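Local atomic coordinates of periplasmic beta-glucosidase (Pseudomonas aeruginosa, PDB entry 6R5T), a protein that probably hydrolyses terminal, non-reducing beta-D-glucosyl residues of beta-glucosides and releases beta-D-glucose in the periplasm. Residues Ala17-Gln22 with Arg312-Val317; Lys298-Ala301 with Asp306-Asp309; Gly371-Lys376 with Leu614-Phe619. The protein carries 1 engineered substitution. One frame throughout, in Å; residues are numbered along the deposited sequence. Where two conformers were deposited one is given.

Interaction 1 of 3, residues Ala17-Gln22 with Arg312-Val317; sequences AEKIGQ and RACRDV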
loop_
_atom_site.group_PDB
_atom_site.type_symbol
_atom_site.label_atom_id
_atom_site.label_comp_id
_atom_site.label_asym_id
_atom_site.label_seq_id
_atom_site.Cartn_x
_atom_site.Cartn_y
_atom_site.Cartn_z
ATOM N N ALA A 17 18.071 38.974 17.714
ATOM C CA ALA A 17 18.476 38.947 16.302
ATOM C C ALA A 17 19.621 37.949 16.111
ATOM O O ALA A 17 19.659 37.174 15.088
ATOM C CB ALA A 17 18.830 40.347 15.875
ATOM N N GLU A 18 20.609 38.006 17.011
ATOM C CA GLU A 18 21.792 37.128 16.934
ATOM C C GLU A 18 21.378 35.668 17.187
ATOM O O GLU A 18 21.893 34.768 16.490
ATOM C CB GLU A 18 22.866 37.601 17.923
ATOM C CG GLU A 18 23.571 38.857 17.415
ATOM C CD GLU A 18 24.364 39.648 18.459
ATOM O OE1 GLU A 18 25.303 40.323 18.007
ATOM O OE2 GLU A 18 24.096 39.537 19.690
ATOM N N LYS A 19 20.537 35.426 18.171
ATOM C CA LYS A 19 20.047 34.048 18.448
ATOM C C LYS A 19 19.285 33.516 17.228
ATOM O O LYS A 19 19.518 32.328 16.800
ATOM C CB LYS A 19 19.137 34.060 19.658
ATOM C CG LYS A 19 19.867 34.271 20.967
ATOM C CD LYS A 19 18.932 34.303 22.160
ATOM C CE LYS A 19 19.683 34.537 23.443
ATOM N NZ LYS A 19 18.760 34.651 24.589
ATOM N N ILE A 20 18.387 34.323 16.682
ATOM C CA ILE A 20 17.594 33.867 15.511
ATOM C C ILE A 20 18.512 33.666 14.309
ATOM O O ILE A 20 18.272 32.688 13.536
ATOM C CB ILE A 20 16.465 34.856 15.236
ATOM C CG1 ILE A 20 15.474 34.818 16.401
ATOM C CG2 ILE A 20 15.832 34.554 13.871
ATOM C CD1 ILE A 20 14.485 35.967 16.410
ATOM N N GLY A 21 19.565 34.476 14.146
ATOM C CA GLY A 21 20.517 34.265 13.039
ATOM C C GLY A 21 21.141 32.874 13.072
ATOM O O GLY A 21 21.427 32.297 12.031
ATOM N N GLN A 22 21.396 32.351 14.252
ATOM C CA GLN A 22 22.010 31.015 14.434
ATOM C C GLN A 22 21.122 29.920 13.841
ATOM O O GLN A 22 21.686 28.860 13.476
ATOM C CB GLN A 22 22.285 30.717 15.889
ATOM C CG GLN A 22 23.471 31.575 16.393
ATOM C CD GLN A 22 24.719 31.265 15.616
ATOM O OE1 GLN A 22 25.192 30.122 15.647
ATOM N NE2 GLN A 22 25.236 32.246 14.879
ATOM N N ARG A 312 15.996 27.567 23.167
ATOM C CA ARG A 312 16.219 26.101 23.035
ATOM C C ARG A 312 16.924 25.875 21.707
ATOM O O ARG A 312 17.941 25.170 21.681
ATOM C CB ARG A 312 14.874 25.377 23.036
ATOM C CG ARG A 312 14.982 23.871 22.845
ATOM C CD ARG A 312 13.670 23.342 22.266
ATOM N NE ARG A 312 13.711 23.515 20.794
ATOM C CZ ARG A 312 12.743 24.054 20.058
ATOM N NH1 ARG A 312 11.625 24.496 20.644
ATOM N NH2 ARG A 312 12.899 24.134 18.741
ATOM N N ALA A 313 16.397 26.499 20.662
ATOM C CA ALA A 313 16.831 26.311 19.268
ATOM C C ALA A 313 18.265 26.803 19.136
ATOM O O ALA A 313 19.152 26.109 18.617
ATOM C CB ALA A 313 15.879 26.985 18.339
ATOM N N CYS A 314 18.537 28.014 19.658
ATOM C CA CYS A 314 19.882 28.603 19.595
ATOM C C CYS A 314 20.894 27.777 20.396
ATOM O O CYS A 314 21.981 27.500 19.891
ATOM C CB CYS A 314 19.793 30.027 20.126
ATOM S SG CYS A 314 21.393 30.861 20.016
ATOM N N ARG A 315 20.545 27.346 21.609
ATOM C CA ARG A 315 21.443 26.535 22.426
ATOM C C ARG A 315 21.850 25.275 21.658
ATOM O O ARG A 315 23.008 24.925 21.674
ATOM C CB ARG A 315 20.816 26.152 23.764
ATOM C CG ARG A 315 21.642 25.199 24.613
ATOM C CD ARG A 315 21.272 23.717 24.355
ATOM N NE ARG A 315 22.299 22.788 24.818
ATOM C CZ ARG A 315 22.514 21.561 24.343
ATOM N NH1 ARG A 315 21.794 21.058 23.344
ATOM N NH2 ARG A 315 23.503 20.842 24.848
ATOM N N ASP A 316 20.908 24.667 20.944
ATOM C CA ASP A 316 21.224 23.431 20.211
ATOM C C ASP A 316 22.209 23.729 19.084
ATOM O O ASP A 316 23.116 22.901 18.844
ATOM C CB ASP A 316 19.934 22.759 19.732
ATOM C CG ASP A 316 19.059 22.164 20.814
ATOM O OD1 ASP A 316 19.531 22.080 21.964
ATOM O OD2 ASP A 316 17.879 21.823 20.489
ATOM N N VAL A 317 22.065 24.862 18.383
ATOM C CA VAL A 317 23.025 25.189 17.312
ATOM C C VAL A 317 24.417 25.407 17.933
ATOM O O VAL A 317 25.413 24.888 17.405
ATOM C CB VAL A 317 22.549 26.408 16.515
ATOM C CG1 VAL A 317 23.627 26.854 15.541
ATOM C CG2 VAL A 317 21.247 26.068 15.774
#
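The Gln22 carboxamide meets Val317 by its oxygen, OE1 lying 3.6 Å from Val317 CG1, and the backbone carbonyl of the same glutamine presses on that methyl too. The two side chains lie obliquely to one another, and Lys321 donates a hydrogen bond to Gln22 OE1. The other flat group, the guanidinium of Arg315, turns an edge to Asp316 in a salt bridge within segment 312-317, apart from the face that meets 17-22: Asp316 OD1 lies 2.8 Å from Arg315 NH1. Toward helix 16-22 the leading atom is the Cys314 sulfur. With SG anti to the backbone nitrogen (chi1 -177°) it lies against Lys19, 3.8 Å from Lys19 CA and 3.9 Å from Lys19 CG. The lysine chain runs on extended past the sulfur, and its NZ makes a salt bridge with Asp311. The axes of segments 17-22 and 312-317 come within 8.7 Å and cross at 60°. In this TIM-barrel domain helix 16-22 leads into the first strand, 24-26, while helix 307-323 comes after the last, 286-287, so the contact joins the two ends of the barrel chain. Sulfur and valine methyls thus pack on lysine carbons and glutamine oxygens, joining the segments by van der Waals contact without a polar bond between them.

Interaction 2 of 3, residues Lys298-Ala301 with Asp306-Asp309; sequences KLLA and DQAD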
loop_
_atom_site.group_PDB
_atom_site.type_symbol
_atom_site.label_atom_id
_atom_site.label_comp_id
_atom_site.label_asym_id
_atom_site.label_seq_id
_atom_site.Cartn_x
_atom_site.Cartn_y
_atom_site.Cartn_z
ATOM N N LYS A 298 8.388 38.832 15.159
ATOM C CA LYS A 298 6.950 39.222 15.206
ATOM C C LYS A 298 6.200 38.267 16.114
ATOM O O LYS A 298 5.357 38.709 16.934
ATOM C CB LYS A 298 6.366 39.330 13.802
ATOM C CG LYS A 298 6.715 40.649 13.116
ATOM C CD LYS A 298 6.172 40.743 11.706
ATOM C CE LYS A 298 6.547 42.020 10.981
ATOM N NZ LYS A 298 6.014 42.009 9.603
ATOM N N LEU A 299 6.435 36.956 15.952
ATOM C CA LEU A 299 5.736 35.978 16.796
ATOM C C LEU A 299 6.011 36.223 18.269
ATOM O O LEU A 299 5.091 36.106 19.121
ATOM C CB LEU A 299 6.159 34.573 16.383
ATOM C CG LEU A 299 5.586 34.091 15.054
ATOM C CD1 LEU A 299 6.314 32.849 14.578
ATOM C CD2 LEU A 299 4.100 33.809 15.184
ATOM N N LEU A 300 7.258 36.472 18.589
ATOM C CA LEU A 300 7.636 36.622 20.008
ATOM C C LEU A 300 6.966 37.889 20.581
ATOM O O LEU A 300 6.366 37.807 21.683
ATOM C CB LEU A 300 9.149 36.720 20.124
ATOM C CG LEU A 300 9.634 36.880 21.576
ATOM C CD1 LEU A 300 9.256 35.706 22.484
ATOM C CD2 LEU A 300 11.134 37.068 21.624
ATOM N N ALA A 301 7.014 38.979 19.825
ATOM C CA ALA A 301 6.457 40.296 20.251
ATOM C C ALA A 301 4.946 40.183 20.486
ATOM O O ALA A 301 4.426 40.845 21.405
ATOM C CB ALA A 301 6.809 41.327 19.210
ATOM N N ASP A 306 7.295 31.648 22.916
ATOM C CA ASP A 306 8.014 31.979 24.165
ATOM C C ASP A 306 9.487 32.244 23.849
ATOM O O ASP A 306 10.076 31.621 22.900
ATOM C CB ASP A 306 7.895 30.847 25.184
ATOM C CG ASP A 306 6.445 30.529 25.500
ATOM O OD1 ASP A 306 5.686 31.477 25.697
ATOM O OD2 ASP A 306 6.073 29.349 25.464
ATOM N N GLN A 307 10.124 33.085 24.657
ATOM C CA GLN A 307 11.588 33.272 24.565
ATOM C C GLN A 307 12.301 31.912 24.668
ATOM O O GLN A 307 13.307 31.692 23.947
ATOM C CB GLN A 307 12.065 34.248 25.641
ATOM C CG GLN A 307 13.563 34.479 25.650
ATOM C CD GLN A 307 13.997 35.251 24.425
ATOM O OE1 GLN A 307 13.389 36.278 24.100
ATOM N NE2 GLN A 307 15.014 34.763 23.716
ATOM N N ALA A 308 11.836 31.019 25.537
ATOM C CA ALA A 308 12.407 29.665 25.721
ATOM C C ALA A 308 12.431 28.879 24.384
ATOM O O ALA A 308 13.359 28.067 24.208
ATOM C CB ALA A 308 11.632 28.916 26.766
ATOM N N ASP A 309 11.516 29.121 23.459
ATOM C CA ASP A 309 11.500 28.433 22.126
ATOM C C ASP A 309 12.743 28.874 21.327
ATOM O O ASP A 309 13.508 28.029 20.780
ATOM C CB ASP A 309 10.219 28.756 21.357
ATOM C CG ASP A 309 8.956 28.211 21.994
ATOM O OD1 ASP A 309 9.023 27.041 22.433
ATOM O OD2 ASP A 309 7.917 28.960 22.047
#
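Leu300 reaches from helix 291-301 like a two-pronged fork, one methyl set against the backbone of the opposite segment and the other against a side chain. CD1 touches the peptide link between Asp306 and Gln307, 3.5 Å from Gln307 N and 3.7 Å from Asp306 C. CD2 comes 3.4 Å from Gln307 OE1, the leucine and glutamine side chains lying at a slant to one another. The Leu300 side chain also touches Ile305 and Asn16. The glutamine is bent at chi2 (69°), which brings its amide oxygen back near the leucine, while NE2 donates to Asn16 and Asp311. The two segments are the end of helix 291-301, which follows the eighth strand of the TIM barrel, 286-287, and the start of helix 307-323, joined by a short loop at the surface of the domain. Asp306 holds the N-cap position of the second helix, though its own carboxylate makes no capping bond. Asp309, three residues on, accepts a nearly straight bond from the N-cap amide, one half of a capping box: Asp306 N to Asp309 OD2 is 2.9 Å, with 170° at the hydrogen. That acceptor is met on its anti side, from well out of the carboxylate plane. The backbone also closes the first turn, Asp309 N lying 2.9 Å from Asp306 O.

Interaction 3 of 3, residues Gly371-Lys376 with Leu614-Phe619; sequences GLLPLK and LSYTEF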
loop_
_atom_site.group_PDB
_atom_site.type_symbol
_atom_site.label_atom_id
_atom_site.label_comp_id
_atom_site.label_asym_id
_atom_site.label_seq_id
_atom_site.Cartn_x
_atom_site.Cartn_y
_atom_site.Cartn_z
ATOM N N GLY A 371 27.672 -23.100 -14.006
ATOM C CA GLY A 371 29.021 -22.559 -13.753
ATOM C C GLY A 371 29.530 -21.663 -14.866
ATOM O O GLY A 371 30.750 -21.596 -15.048
ATOM N N LEU A 372 28.668 -20.924 -15.561
ATOM C CA LEU A 372 29.131 -19.949 -16.582
ATOM C C LEU A 372 30.090 -18.934 -15.949
ATOM O O LEU A 372 31.184 -18.681 -16.522
ATOM C CB LEU A 372 27.936 -19.249 -17.205
ATOM C CG LEU A 372 28.260 -18.180 -18.240
ATOM C CD1 LEU A 372 29.149 -18.742 -19.356
ATOM C CD2 LEU A 372 26.985 -17.574 -18.753
ATOM N N LEU A 373 29.732 -18.379 -14.789
ATOM C CA LEU A 373 30.644 -17.520 -14.039
ATOM C C LEU A 373 31.392 -18.395 -13.064
ATOM O O LEU A 373 30.836 -19.340 -12.490
ATOM C CB LEU A 373 29.883 -16.400 -13.310
ATOM C CG LEU A 373 29.122 -15.435 -14.206
ATOM C CD1 LEU A 373 28.437 -14.393 -13.338
ATOM C CD2 LEU A 373 30.046 -14.783 -15.229
ATOM N N PRO A 374 32.658 -18.093 -12.758
ATOM C CA PRO A 374 33.392 -16.971 -13.335
ATOM C C PRO A 374 33.900 -17.237 -14.764
ATOM O O PRO A 374 34.180 -18.374 -15.109
ATOM C CB PRO A 374 34.568 -16.811 -12.393
ATOM C CG PRO A 374 34.804 -18.202 -11.829
ATOM C CD PRO A 374 33.427 -18.823 -11.741
ATOM N N LEU A 375 34.009 -16.180 -15.529
ATOM C CA LEU A 375 34.560 -16.179 -16.911
ATOM C C LEU A 375 36.082 -16.343 -16.879
ATOM O O LEU A 375 36.743 -15.906 -15.967
ATOM C CB LEU A 375 34.227 -14.861 -17.598
ATOM C CG LEU A 375 32.741 -14.497 -17.718
ATOM C CD1 LEU A 375 32.596 -13.160 -18.389
ATOM C CD2 LEU A 375 31.963 -15.558 -18.420
ATOM N N LYS A 376 36.619 -16.889 -17.958
ATOM C CA LYS A 376 38.072 -16.888 -18.216
ATOM C C LYS A 376 38.408 -15.611 -18.971
ATOM O O LYS A 376 37.558 -15.161 -19.765
ATOM C CB LYS A 376 38.467 -18.082 -19.083
ATOM C CG LYS A 376 38.194 -19.432 -18.460
ATOM C CD LYS A 376 38.909 -20.510 -19.211
ATOM C CE LYS A 376 38.111 -21.782 -19.337
ATOM N NZ LYS A 376 39.027 -22.939 -19.454
ATOM N N LEU A 614 23.826 -15.943 -4.183
ATOM C CA LEU A 614 24.563 -17.183 -4.507
ATOM C C LEU A 614 26.070 -16.916 -4.416
ATOM O O LEU A 614 26.540 -15.822 -4.126
ATOM C CB LEU A 614 24.187 -17.631 -5.922
ATOM C CG LEU A 614 22.696 -17.878 -6.176
ATOM C CD1 LEU A 614 22.506 -18.283 -7.618
ATOM C CD2 LEU A 614 22.164 -18.934 -5.239
ATOM N N SER A 615 26.815 -17.979 -4.682
ATOM C CA SER A 615 28.287 -18.025 -4.594
ATOM C C SER A 615 28.805 -18.884 -5.737
ATOM O O SER A 615 28.068 -19.732 -6.206
ATOM C CB SER A 615 28.705 -18.598 -3.246
ATOM O OG SER A 615 30.115 -18.745 -3.073
ATOM N N TYR A 616 30.100 -18.767 -6.004
ATOM C CA TYR A 616 30.800 -19.711 -6.891
ATOM C C TYR A 616 31.178 -20.987 -6.139
ATOM O O TYR A 616 31.711 -21.944 -6.765
ATOM C CB TYR A 616 32.048 -19.056 -7.468
ATOM C CG TYR A 616 31.824 -17.844 -8.338
ATOM C CD1 TYR A 616 30.641 -17.619 -9.028
ATOM C CD2 TYR A 616 32.834 -16.934 -8.520
ATOM C CE1 TYR A 616 30.474 -16.518 -9.853
ATOM C CE2 TYR A 616 32.678 -15.812 -9.307
ATOM C CZ TYR A 616 31.502 -15.610 -10.015
ATOM O OH TYR A 616 31.340 -14.503 -10.789
ATOM N N THR A 617 30.992 -21.036 -4.833
ATOM C CA THR A 617 31.152 -22.288 -4.059
ATOM C C THR A 617 29.828 -22.674 -3.427
ATOM O O THR A 617 28.822 -21.994 -3.615
ATOM C CB THR A 617 32.297 -22.110 -3.062
ATOM O OG1 THR A 617 32.721 -23.406 -2.676
ATOM C CG2 THR A 617 31.904 -21.302 -1.840
ATOM N N GLU A 618 29.834 -23.772 -2.718
ATOM C CA GLU A 618 28.631 -24.264 -2.001
ATOM C C GLU A 618 28.953 -24.292 -0.513
ATOM O O GLU A 618 30.121 -24.501 -0.126
ATOM C CB GLU A 618 28.192 -25.655 -2.472
ATOM C CG GLU A 618 27.360 -25.616 -3.746
ATOM C CD GLU A 618 25.993 -24.933 -3.706
ATOM O OE1 GLU A 618 25.478 -24.591 -2.611
ATOM O OE2 GLU A 618 25.454 -24.705 -4.793
ATOM N N PHE A 619 27.939 -24.053 0.283
ATOM C CA PHE A 619 28.069 -24.052 1.744
ATOM C C PHE A 619 27.089 -25.054 2.346
ATOM O O PHE A 619 26.016 -25.383 1.750
ATOM C CB PHE A 619 27.843 -22.649 2.304
ATOM C CG PHE A 619 28.849 -21.622 1.841
ATOM C CD1 PHE A 619 30.048 -21.433 2.521
ATOM C CD2 PHE A 619 28.588 -20.831 0.730
ATOM C CE1 PHE A 619 30.960 -20.471 2.091
ATOM C CE2 PHE A 619 29.487 -19.871 0.316
ATOM C CZ PHE A 619 30.699 -19.720 0.983
#
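A proline-aromatic CH-pi stack built on a cis-proline joins two loops of the family 3 C-terminal domain, one between strands 364-368 and 380-384, the other leading into strand 619-626. The peptide bond from Leu373 to Pro374 is cis, and the proline and the carbonyl carbon of Leu373 lie over the same face of the Tyr616 ring. Pro374 CD is 3.8 Å from the centroid of the Tyr616 ring and 9° off its normal, nearly above the centre. Pro374 CB reaches farther along the ring, 3.8 Å from Tyr616 CE2. Leu373 approaches at the phenol end, its CB 3.5 Å from both Tyr616 OH and Tyr616 CE1, and the leucine and tyrosine side chains are inclined to each other. Tyr616 has CG anti to its carbonyl carbon (chi1 -62°), which directs the ring across to the proline loop. The phenol oxygen is hydrogen-bonded to the carbonyl oxygen of Val552, so the ring is held at its outer end while the cis peptide unit covers a face. At its inner end the Tyr616 amide is bonded to Asn558, whose side chain also bonds to Ser615 OG. The serine forms an ST turn around the tyrosine: Thr617 N donates to Ser615 OG at 3.0 Å, with 169° at the hydrogen.

Overall arrangement
Interactions 1 and 2 belong to the TIM-barrel domain and share helix 307-323: interaction 2 sets its first turn against the preceding helix, interaction 1 packs its middle on helix 16-22. Their centres lie about 12 Å apart, and they touch where Lys19 meets Gln307. Interaction 1 is largely buried; interaction 2 sits at the surface, where one leucine does most of the covering. Interaction 3 is partly buried in the C-terminal domain, its centre about 58 Å from that of interaction 1 and on the opposite side of the chain's centre. It joins loops rather than helices and relies on an aromatic face, where interaction 1 uses a cysteine sulfur and aliphatic groups, interaction 2 leucine methyls on a peptide and an amide oxygen.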